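Local atomic coordinates of type III effector (Vibrio parahaemolyticus, PDB entry 2QM2), a protein that is of unestablished function but belongs to the HopJ family and is therefore a putative effector of a type III secretion system. Residues Ala35-Asn40 against Cys64-Phe69; Tyr41-Ala46 against Ser120-Lys125. One frame throughout, in Å; residues are numbered along the deposited sequence. Where two conformers were deposited one is given.

The two contacts are neighbours, their centres about 8 Å apart on the same side of the chain's centre. Their segments alternate along the sequence: helix 30-40 runs directly into strand 41-43, helix 61-72 follows, and strand 122-124 closes the chain. Contact 1 packs the two helices together, while contact 2 pairs strand 41-43 with the C-terminal strand in a two-stranded antiparallel sheet. Phe69 and Leu122 join them, the Phe69 ring lying against Tyr41 and its backbone against the Leu122 methyl. Lys125 N probably bonds to Asn40 O and Lys125 NZ to Glu38 O, so the C-terminal residue is tied to the backbone of the 35-40 segment.

Contact 1. Residues Ala35-Asn40 against Cys64-Phe69; sequences AVIEDN and CKIFAF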
ATOM      1  N   ALA A  35      18.048   6.950   0.227  1.00 37.47           N
ATOM      2  CA  ALA A  35      18.283   7.697   1.467  1.00 36.67           C
ATOM      3  C   ALA A  35      17.058   8.028   2.290  1.00 36.82           C
ATOM      4  O   ALA A  35      17.058   7.793   3.509  1.00 37.29           O
ATOM      5  CB  ALA A  35      19.136   8.960   1.238  1.00 35.01           C
ATOM      6  N   VAL A  36      16.027   8.586   1.652  1.00 36.28           N
ATOM      7  CA  VAL A  36      14.815   8.927   2.349  1.00 36.33           C
ATOM      8  C   VAL A  36      14.247   7.722   3.044  1.00 35.84           C
ATOM      9  O   VAL A  36      13.765   7.834   4.135  1.00 35.43           O
ATOM     10  CB  VAL A  36      13.684   9.484   1.424  1.00 36.48           C
ATOM     11  CG1 VAL A  36      12.555  10.052   2.268  1.00 36.15           C
ATOM     12  CG2 VAL A  36      14.210  10.580   0.622  1.00 38.82           C
ATOM     13  N   ILE A  37      14.252   6.583   2.371  1.00 34.53           N
ATOM     14  CA  ILE A  37      13.509   5.477   2.832  1.00 34.96           C
ATOM     15  C   ILE A  37      14.287   4.867   3.997  1.00 36.07           C
ATOM     16  O   ILE A  37      13.695   4.430   4.956  1.00 34.76           O
ATOM     17  CB  ILE A  37      13.335   4.358   1.712  1.00 35.37           C
ATOM     18  CG1 ILE A  37      12.248   4.747   0.697  1.00 34.56           C
ATOM     19  CG2 ILE A  37      13.110   2.965   2.380  1.00 33.19           C
ATOM     20  CD1 ILE A  37      12.311   3.976  -0.666  1.00 37.07           C
ATOM     21  N   GLU A  38      15.603   4.782   3.863  1.00 37.67           N
ATOM     22  CA  GLU A  38      16.445   4.183   4.904  1.00 41.48           C
ATOM     23  C   GLU A  38      16.442   5.044   6.198  1.00 41.62           C
ATOM     24  O   GLU A  38      16.389   4.501   7.302  1.00 41.58           O
ATOM     25  CB  GLU A  38      17.868   3.939   4.363  1.00 43.13           C
ATOM     26  CG  GLU A  38      18.515   2.678   4.947  1.00 49.25           C
ATOM     27  CD  GLU A  38      19.193   2.940   6.268  1.00 57.16           C
ATOM     28  OE1 GLU A  38      19.172   2.038   7.150  1.00 61.65           O
ATOM     29  OE2 GLU A  38      19.751   4.058   6.423  1.00 60.08           O
ATOM     30  N   ASP A  39      16.438   6.373   6.042  1.00 41.43           N
ATOM     31  CA  ASP A  39      16.312   7.333   7.173  1.00 41.52           C
ATOM     32  C   ASP A  39      14.919   7.368   7.835  1.00 41.11           C
ATOM     33  O   ASP A  39      14.774   7.866   8.943  1.00 42.06           O
ATOM     34  CB  ASP A  39      16.535   8.765   6.687  1.00 40.70           C
ATOM     35  CG  ASP A  39      17.970   9.097   6.393  1.00 44.07           C
ATOM     36  OD1 ASP A  39      18.907   8.399   6.882  1.00 46.11           O
ATOM     37  OD2 ASP A  39      18.158  10.110   5.678  1.00 44.36           O
ATOM     38  N   ASN A  40      13.891   6.887   7.149  0.60 40.54           N
ATOM     39  CA  ASN A  40      12.528   7.133   7.626  0.60 40.26           C
ATOM     40  C   ASN A  40      11.709   5.877   7.900  0.60 40.48           C
ATOM     41  O   ASN A  40      10.574   5.957   8.393  0.60 40.37           O
ATOM     42  CB  ASN A  40      11.778   8.075   6.668  0.60 39.50           C
ATOM     43  CG  ASN A  40      12.316   9.502   6.718  0.60 37.40           C
ATOM     44  OD1 ASN A  40      12.019  10.277   7.637  0.60 32.97           O
ATOM     45  ND2 ASN A  40      13.105   9.853   5.727  0.60 32.24           N
ATOM     46  N   CYS A  64      11.596  -3.358  -4.055  1.00 36.38           N
ATOM     47  CA  CYS A  64      10.780  -3.692  -2.917  1.00 37.22           C
ATOM     48  C   CYS A  64      10.544  -2.415  -2.126  1.00 37.36           C
ATOM     49  O   CYS A  64       9.371  -1.980  -1.879  1.00 38.35           O
ATOM     50  CB  CYS A  64      11.438  -4.764  -2.040  1.00 38.06           C
ATOM     51  SG  CYS A  64      10.334  -5.291  -0.767  1.00 40.37           S
ATOM     52  N   LYS A  65      11.638  -1.764  -1.775  1.00 36.14           N
ATOM     53  CA  LYS A  65      11.500  -0.531  -0.993  1.00 34.89           C
ATOM     54  C   LYS A  65      10.654   0.529  -1.751  1.00 34.85           C
ATOM     55  O   LYS A  65       9.731   1.058  -1.161  1.00 34.73           O
ATOM     56  CB  LYS A  65      12.856  -0.015  -0.666  1.00 34.70           C
ATOM     57  CG  LYS A  65      13.619  -0.864   0.345  1.00 38.58           C
ATOM     58  CD  LYS A  65      15.098  -0.523   0.237  1.00 40.85           C
ATOM     59  CE  LYS A  65      15.950  -1.618   0.861  1.00 46.95           C
ATOM     60  NZ  LYS A  65      16.589  -1.244   2.117  1.00 47.96           N
ATOM     61  N   ILE A  66      10.917   0.805  -3.043  1.00 32.54           N
ATOM     62  CA  ILE A  66      10.100   1.852  -3.729  1.00 31.92           C
ATOM     63  C   ILE A  66       8.616   1.570  -3.763  1.00 31.88           C
ATOM     64  O   ILE A  66       7.844   2.407  -3.379  1.00 31.41           O
ATOM     65  CB  ILE A  66      10.619   2.231  -5.108  1.00 32.00           C
ATOM     66  CG1 ILE A  66      11.942   3.000  -4.918  1.00 30.75           C
ATOM     67  CG2 ILE A  66       9.551   3.170  -5.891  1.00 32.71           C
ATOM     68  CD1 ILE A  66      12.940   2.820  -6.037  1.00 31.22           C
ATOM     69  N   PHE A  67       8.209   0.369  -4.208  1.00 32.06           N
ATOM     70  CA  PHE A  67       6.813   0.061  -4.175  1.00 32.35           C
ATOM     71  C   PHE A  67       6.193   0.175  -2.797  1.00 32.88           C
ATOM     72  O   PHE A  67       5.123   0.742  -2.692  1.00 34.52           O
ATOM     73  CB  PHE A  67       6.528  -1.311  -4.796  1.00 32.66           C
ATOM     74  CG  PHE A  67       6.994  -1.420  -6.202  1.00 32.62           C
ATOM     75  CD1 PHE A  67       7.869  -2.421  -6.583  1.00 33.73           C
ATOM     76  CD2 PHE A  67       6.567  -0.487  -7.160  1.00 33.31           C
ATOM     77  CE1 PHE A  67       8.323  -2.503  -7.925  1.00 35.28           C
ATOM     78  CE2 PHE A  67       7.000  -0.562  -8.483  1.00 35.09           C
ATOM     79  CZ  PHE A  67       7.871  -1.598  -8.868  1.00 34.82           C
ATOM     80  N   ALA A  68       6.815  -0.379  -1.751  1.00 32.00           N
ATOM     81  CA  ALA A  68       6.235  -0.261  -0.421  1.00 32.45           C
ATOM     82  C   ALA A  68       6.177   1.221  -0.010  1.00 33.94           C
ATOM     83  O   ALA A  68       5.209   1.676   0.598  1.00 34.87           O
ATOM     84  CB  ALA A  68       7.058  -1.076   0.622  1.00 32.43           C
ATOM     85  N   PHE A  69       7.215   1.975  -0.349  1.00 33.88           N
ATOM     86  CA  PHE A  69       7.236   3.389  -0.033  1.00 34.94           C
ATOM     87  C   PHE A  69       6.118   4.193  -0.803  1.00 36.24           C
ATOM     88  O   PHE A  69       5.542   5.168  -0.273  1.00 35.36           O
ATOM     89  CB  PHE A  69       8.647   3.909  -0.358  1.00 33.57           C
ATOM     90  CG  PHE A  69       8.819   5.395  -0.213  1.00 35.86           C
ATOM     91  CD1 PHE A  69       9.129   5.957   1.012  1.00 37.76           C
ATOM     92  CD2 PHE A  69       8.709   6.234  -1.323  1.00 38.79           C
ATOM     93  CE1 PHE A  69       9.287   7.374   1.157  1.00 39.22           C
ATOM     94  CE2 PHE A  69       8.892   7.638  -1.212  1.00 39.79           C
ATOM     95  CZ  PHE A  69       9.159   8.214   0.040  1.00 37.77           C
TER
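Apolar helix-helix packing joins Ile37 of helix 30-40 to Phe69 and Lys65 of helix 61-72 in the buried interior, with the contact's centre about 7 Å from the centre of the chain. The short axes stand 10.7 Å apart and cross at 73°, a steep angle that confines the contact to a few side chains, with Ile37 in the middle. With its CG1 branch beside the backbone N (chi1 -78°) and CD1 extended beyond it, Ile37 reaches to the first turn of the opposing segment. Its CG1 lies 3.4 Å from Phe69 CD1, slanting against the ring, while its CD1 sits 3.7 Å from Phe69 CB and 4.0 Å from Lys65 CB. The same methyl comes within 4.4 Å of Ile66 CG1. Val36 CG1 adds a looser touch at Phe69 CE1, 4.4 Å away, and Leu14 and Leu18 of helix 14-23 also pack on Phe69, making the ring common to three helices. No hydrogen bond spans the two segments; dispersion and the burial of aliphatic and aromatic carbon hold them together.

Contact 2. Residues Tyr41-Ala46 against Ser120-Lys125; sequences YDFTPA and SALTAK
Tyr41 and Asp42 meet Thr123 and Ala124 in a short, weakly bonded antiparallel pairing of strands 41-43 and 122-124. Asp42 N donates to Thr123 O at 2.8 Å, the donor nitrogen lying almost in line with the carbonyl bond, whereas the return bond from Thr123 N to Asp42 O is weak. Farther along, Thr44 N reaches Ala121 O at 2.7 Å, 21° from the carbonyl plane. The close packing lies on the side facing helix 61-72. There Leu122 CD2 is 4.0 Å from both Tyr41 CB and Phe43 CD2, coming to the edge of the Phe43 ring, while its CD1 covers one face of the Tyr41 ring. Tyr41 CD2 lies 3.5 Å from Ala124 CA, and the phenol hydroxyl is hydrogen-bonded to Asn73. Phe43 also makes a cation-pi contact with Lys65. The loose part is at Asp42 and Lys125, both exposed. In the Asp42 conformer given, Lys125 CE comes 4.0 Å from Asp42 OD1, but Lys125 NZ, bonded to Glu38 O, stays 5.3 Å from that oxygen; any attraction there would probably be weak. Glu118 and Gln116 of the second subunit partly cover the Thr123 and Ala124 side. Two good backbone bonds, from Asp42 N and Thr44 N, thus hold the segments together; apolar side chains cover the face toward helix 61-72, and the charged groups lie at the exposed edge.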
ATOM      1  N   TYR A  41      12.290   4.720   7.599  1.00 40.63           N
ATOM      2  CA  TYR A  41      11.573   3.462   7.752  1.00 40.71           C
ATOM      3  C   TYR A  41      12.468   2.327   8.211  1.00 41.58           C
ATOM      4  O   TYR A  41      13.679   2.307   7.923  1.00 42.38           O
ATOM      5  CB  TYR A  41      11.018   3.061   6.419  1.00 38.90           C
ATOM      6  CG  TYR A  41      10.047   4.024   5.823  1.00 39.11           C
ATOM      7  CD1 TYR A  41      10.446   4.918   4.853  1.00 37.91           C
ATOM      8  CD2 TYR A  41       8.704   4.051   6.239  1.00 40.55           C
ATOM      9  CE1 TYR A  41       9.557   5.809   4.299  1.00 41.10           C
ATOM     10  CE2 TYR A  41       7.814   4.942   5.701  1.00 38.92           C
ATOM     11  CZ  TYR A  41       8.238   5.811   4.720  1.00 40.03           C
ATOM     12  OH  TYR A  41       7.354   6.700   4.156  1.00 42.91           O
ATOM     13  N   ASP A  42      11.872   1.349   8.879  0.70 41.44           N
ATOM     14  CA  ASP A  42      12.541   0.066   9.098  0.70 42.32           C
ATOM     15  C   ASP A  42      12.180  -0.912   7.991  0.70 41.98           C
ATOM     16  O   ASP A  42      11.012  -1.146   7.729  0.70 42.31           O
ATOM     17  CB  ASP A  42      12.199  -0.532  10.476  0.70 41.84           C
ATOM     18  CG  ASP A  42      12.738   0.301  11.604  0.70 41.29           C
ATOM     19  OD1 ASP A  42      13.930   0.647  11.532  0.70 42.43           O
ATOM     20  OD2 ASP A  42      11.972   0.612  12.543  0.70 38.47           O
ATOM     21  N   PHE A  43      13.196  -1.473   7.352  1.00 42.29           N
ATOM     22  CA  PHE A  43      13.002  -2.361   6.202  1.00 42.11           C
ATOM     23  C   PHE A  43      12.992  -3.791   6.641  1.00 42.57           C
ATOM     24  O   PHE A  43      13.853  -4.238   7.428  1.00 42.01           O
ATOM     25  CB  PHE A  43      14.111  -2.184   5.169  1.00 42.32           C
ATOM     26  CG  PHE A  43      14.106  -3.224   4.062  1.00 43.38           C
ATOM     27  CD1 PHE A  43      15.189  -4.100   3.910  1.00 43.75           C
ATOM     28  CD2 PHE A  43      13.031  -3.305   3.157  1.00 40.81           C
ATOM     29  CE1 PHE A  43      15.198  -5.044   2.856  1.00 45.79           C
ATOM     30  CE2 PHE A  43      13.029  -4.238   2.110  1.00 41.61           C
ATOM     31  CZ  PHE A  43      14.094  -5.097   1.947  1.00 44.19           C
ATOM     32  N   THR A  44      12.041  -4.528   6.086  1.00 42.78           N
ATOM     33  CA  THR A  44      11.933  -5.915   6.407  1.00 44.49           C
ATOM     34  C   THR A  44      11.740  -6.647   5.087  1.00 43.76           C
ATOM     35  O   THR A  44      10.733  -6.454   4.432  1.00 42.99           O
ATOM     36  CB  THR A  44      10.794  -6.124   7.469  1.00 44.59           C
ATOM     37  OG1 THR A  44      10.722  -7.494   7.838  1.00 49.70           O
ATOM     38  CG2 THR A  44       9.447  -5.695   6.934  1.00 46.07           C
ATOM     39  N   PRO A  45      12.750  -7.436   4.652  1.00 43.91           N
ATOM     40  CA  PRO A  45      12.657  -8.161   3.368  1.00 43.21           C
ATOM     41  C   PRO A  45      11.322  -8.892   3.179  1.00 42.05           C
ATOM     42  O   PRO A  45      10.941  -9.711   4.007  1.00 41.78           O
ATOM     43  CB  PRO A  45      13.808  -9.169   3.452  1.00 42.72           C
ATOM     44  CG  PRO A  45      14.823  -8.458   4.293  1.00 44.12           C
ATOM     45  CD  PRO A  45      14.038  -7.702   5.329  1.00 44.40           C
ATOM     46  N   ALA A  46      10.645  -8.607   2.074  1.00 41.53           N
ATOM     47  CA  ALA A  46       9.341  -9.205   1.789  1.00 41.10           C
ATOM     48  C   ALA A  46       9.278  -9.741   0.356  1.00 40.21           C
ATOM     49  O   ALA A  46       9.813  -9.127  -0.542  1.00 41.44           O
ATOM     50  CB  ALA A  46       8.223  -8.169   2.036  1.00 41.10           C
ATOM     51  N   SER A 120       4.581  -6.927   5.003  1.00 37.35           N
ATOM     52  CA  SER A 120       4.949  -5.535   4.980  1.00 36.68           C
ATOM     53  C   SER A 120       6.463  -5.394   4.760  1.00 36.06           C
ATOM     54  O   SER A 120       7.261  -6.043   5.475  1.00 34.79           O
ATOM     55  CB  SER A 120       4.523  -4.892   6.279  1.00 36.79           C
ATOM     56  OG  SER A 120       5.126  -3.612   6.383  1.00 39.81           O
ATOM     57  N   ALA A 121       6.869  -4.602   3.765  1.00 35.47           N
ATOM     58  CA  ALA A 121       8.315  -4.400   3.585  1.00 36.97           C
ATOM     59  C   ALA A 121       8.869  -3.232   4.411  1.00 37.09           C
ATOM     60  O   ALA A 121      10.034  -3.245   4.844  1.00 37.57           O
ATOM     61  CB  ALA A 121       8.690  -4.251   2.138  1.00 36.92           C
ATOM     62  N   LEU A 122       8.026  -2.235   4.628  1.00 37.21           N
ATOM     63  CA  LEU A 122       8.414  -1.055   5.334  1.00 37.84           C
ATOM     64  C   LEU A 122       7.463  -0.709   6.473  1.00 38.79           C
ATOM     65  O   LEU A 122       6.278  -1.086   6.486  1.00 38.15           O
ATOM     66  CB  LEU A 122       8.510   0.152   4.391  1.00 37.08           C
ATOM     67  CG  LEU A 122       9.531   0.178   3.260  1.00 35.96           C
ATOM     68  CD1 LEU A 122       9.259   1.453   2.307  1.00 34.68           C
ATOM     69  CD2 LEU A 122      10.926   0.087   3.734  1.00 32.84           C
ATOM     70  N   THR A 123       8.001   0.057   7.403  1.00 38.42           N
ATOM     71  CA  THR A 123       7.236   0.486   8.505  1.00 39.89           C
ATOM     72  C   THR A 123       7.906   1.768   8.967  1.00 40.68           C
ATOM     73  O   THR A 123       9.134   1.842   9.021  1.00 40.04           O
ATOM     74  CB  THR A 123       7.144  -0.668   9.591  1.00 40.52           C
ATOM     75  OG1 THR A 123       5.997  -0.489  10.420  1.00 43.70           O
ATOM     76  CG2 THR A 123       8.383  -0.815  10.443  1.00 40.92           C
ATOM     77  N   ALA A 124       7.098   2.790   9.260  1.00 41.44           N
ATOM     78  CA  ALA A 124       7.641   4.105   9.595  1.00 41.94           C
ATOM     79  C   ALA A 124       8.432   4.023  10.882  1.00 42.33           C
ATOM     80  O   ALA A 124       8.053   3.288  11.794  1.00 41.34           O
ATOM     81  CB  ALA A 124       6.536   5.153   9.682  1.00 41.65           C
ATOM     82  N   LYS A 125       9.557   4.732  10.945  1.00 43.49           N
ATOM     83  CA  LYS A 125      10.285   4.832  12.211  1.00 45.42           C
ATOM     84  C   LYS A 125       9.482   5.726  13.182  1.00 46.54           C
ATOM     85  O   LYS A 125       9.474   5.521  14.410  1.00 46.52           O
ATOM     86  CB  LYS A 125      11.686   5.402  12.018  1.00 46.33           C
ATOM     87  CG  LYS A 125      12.722   4.440  11.463  1.00 46.16           C
ATOM     88  CD  LYS A 125      14.088   5.082  11.583  1.00 48.81           C
ATOM     89  CE  LYS A 125      15.134   4.338  10.770  1.00 52.31           C
ATOM     90  NZ  LYS A 125      16.136   5.319  10.215  1.00 54.42           N
ATOM     91  OXT LYS A 125       8.803   6.671  12.721  1.00 47.23           O
TER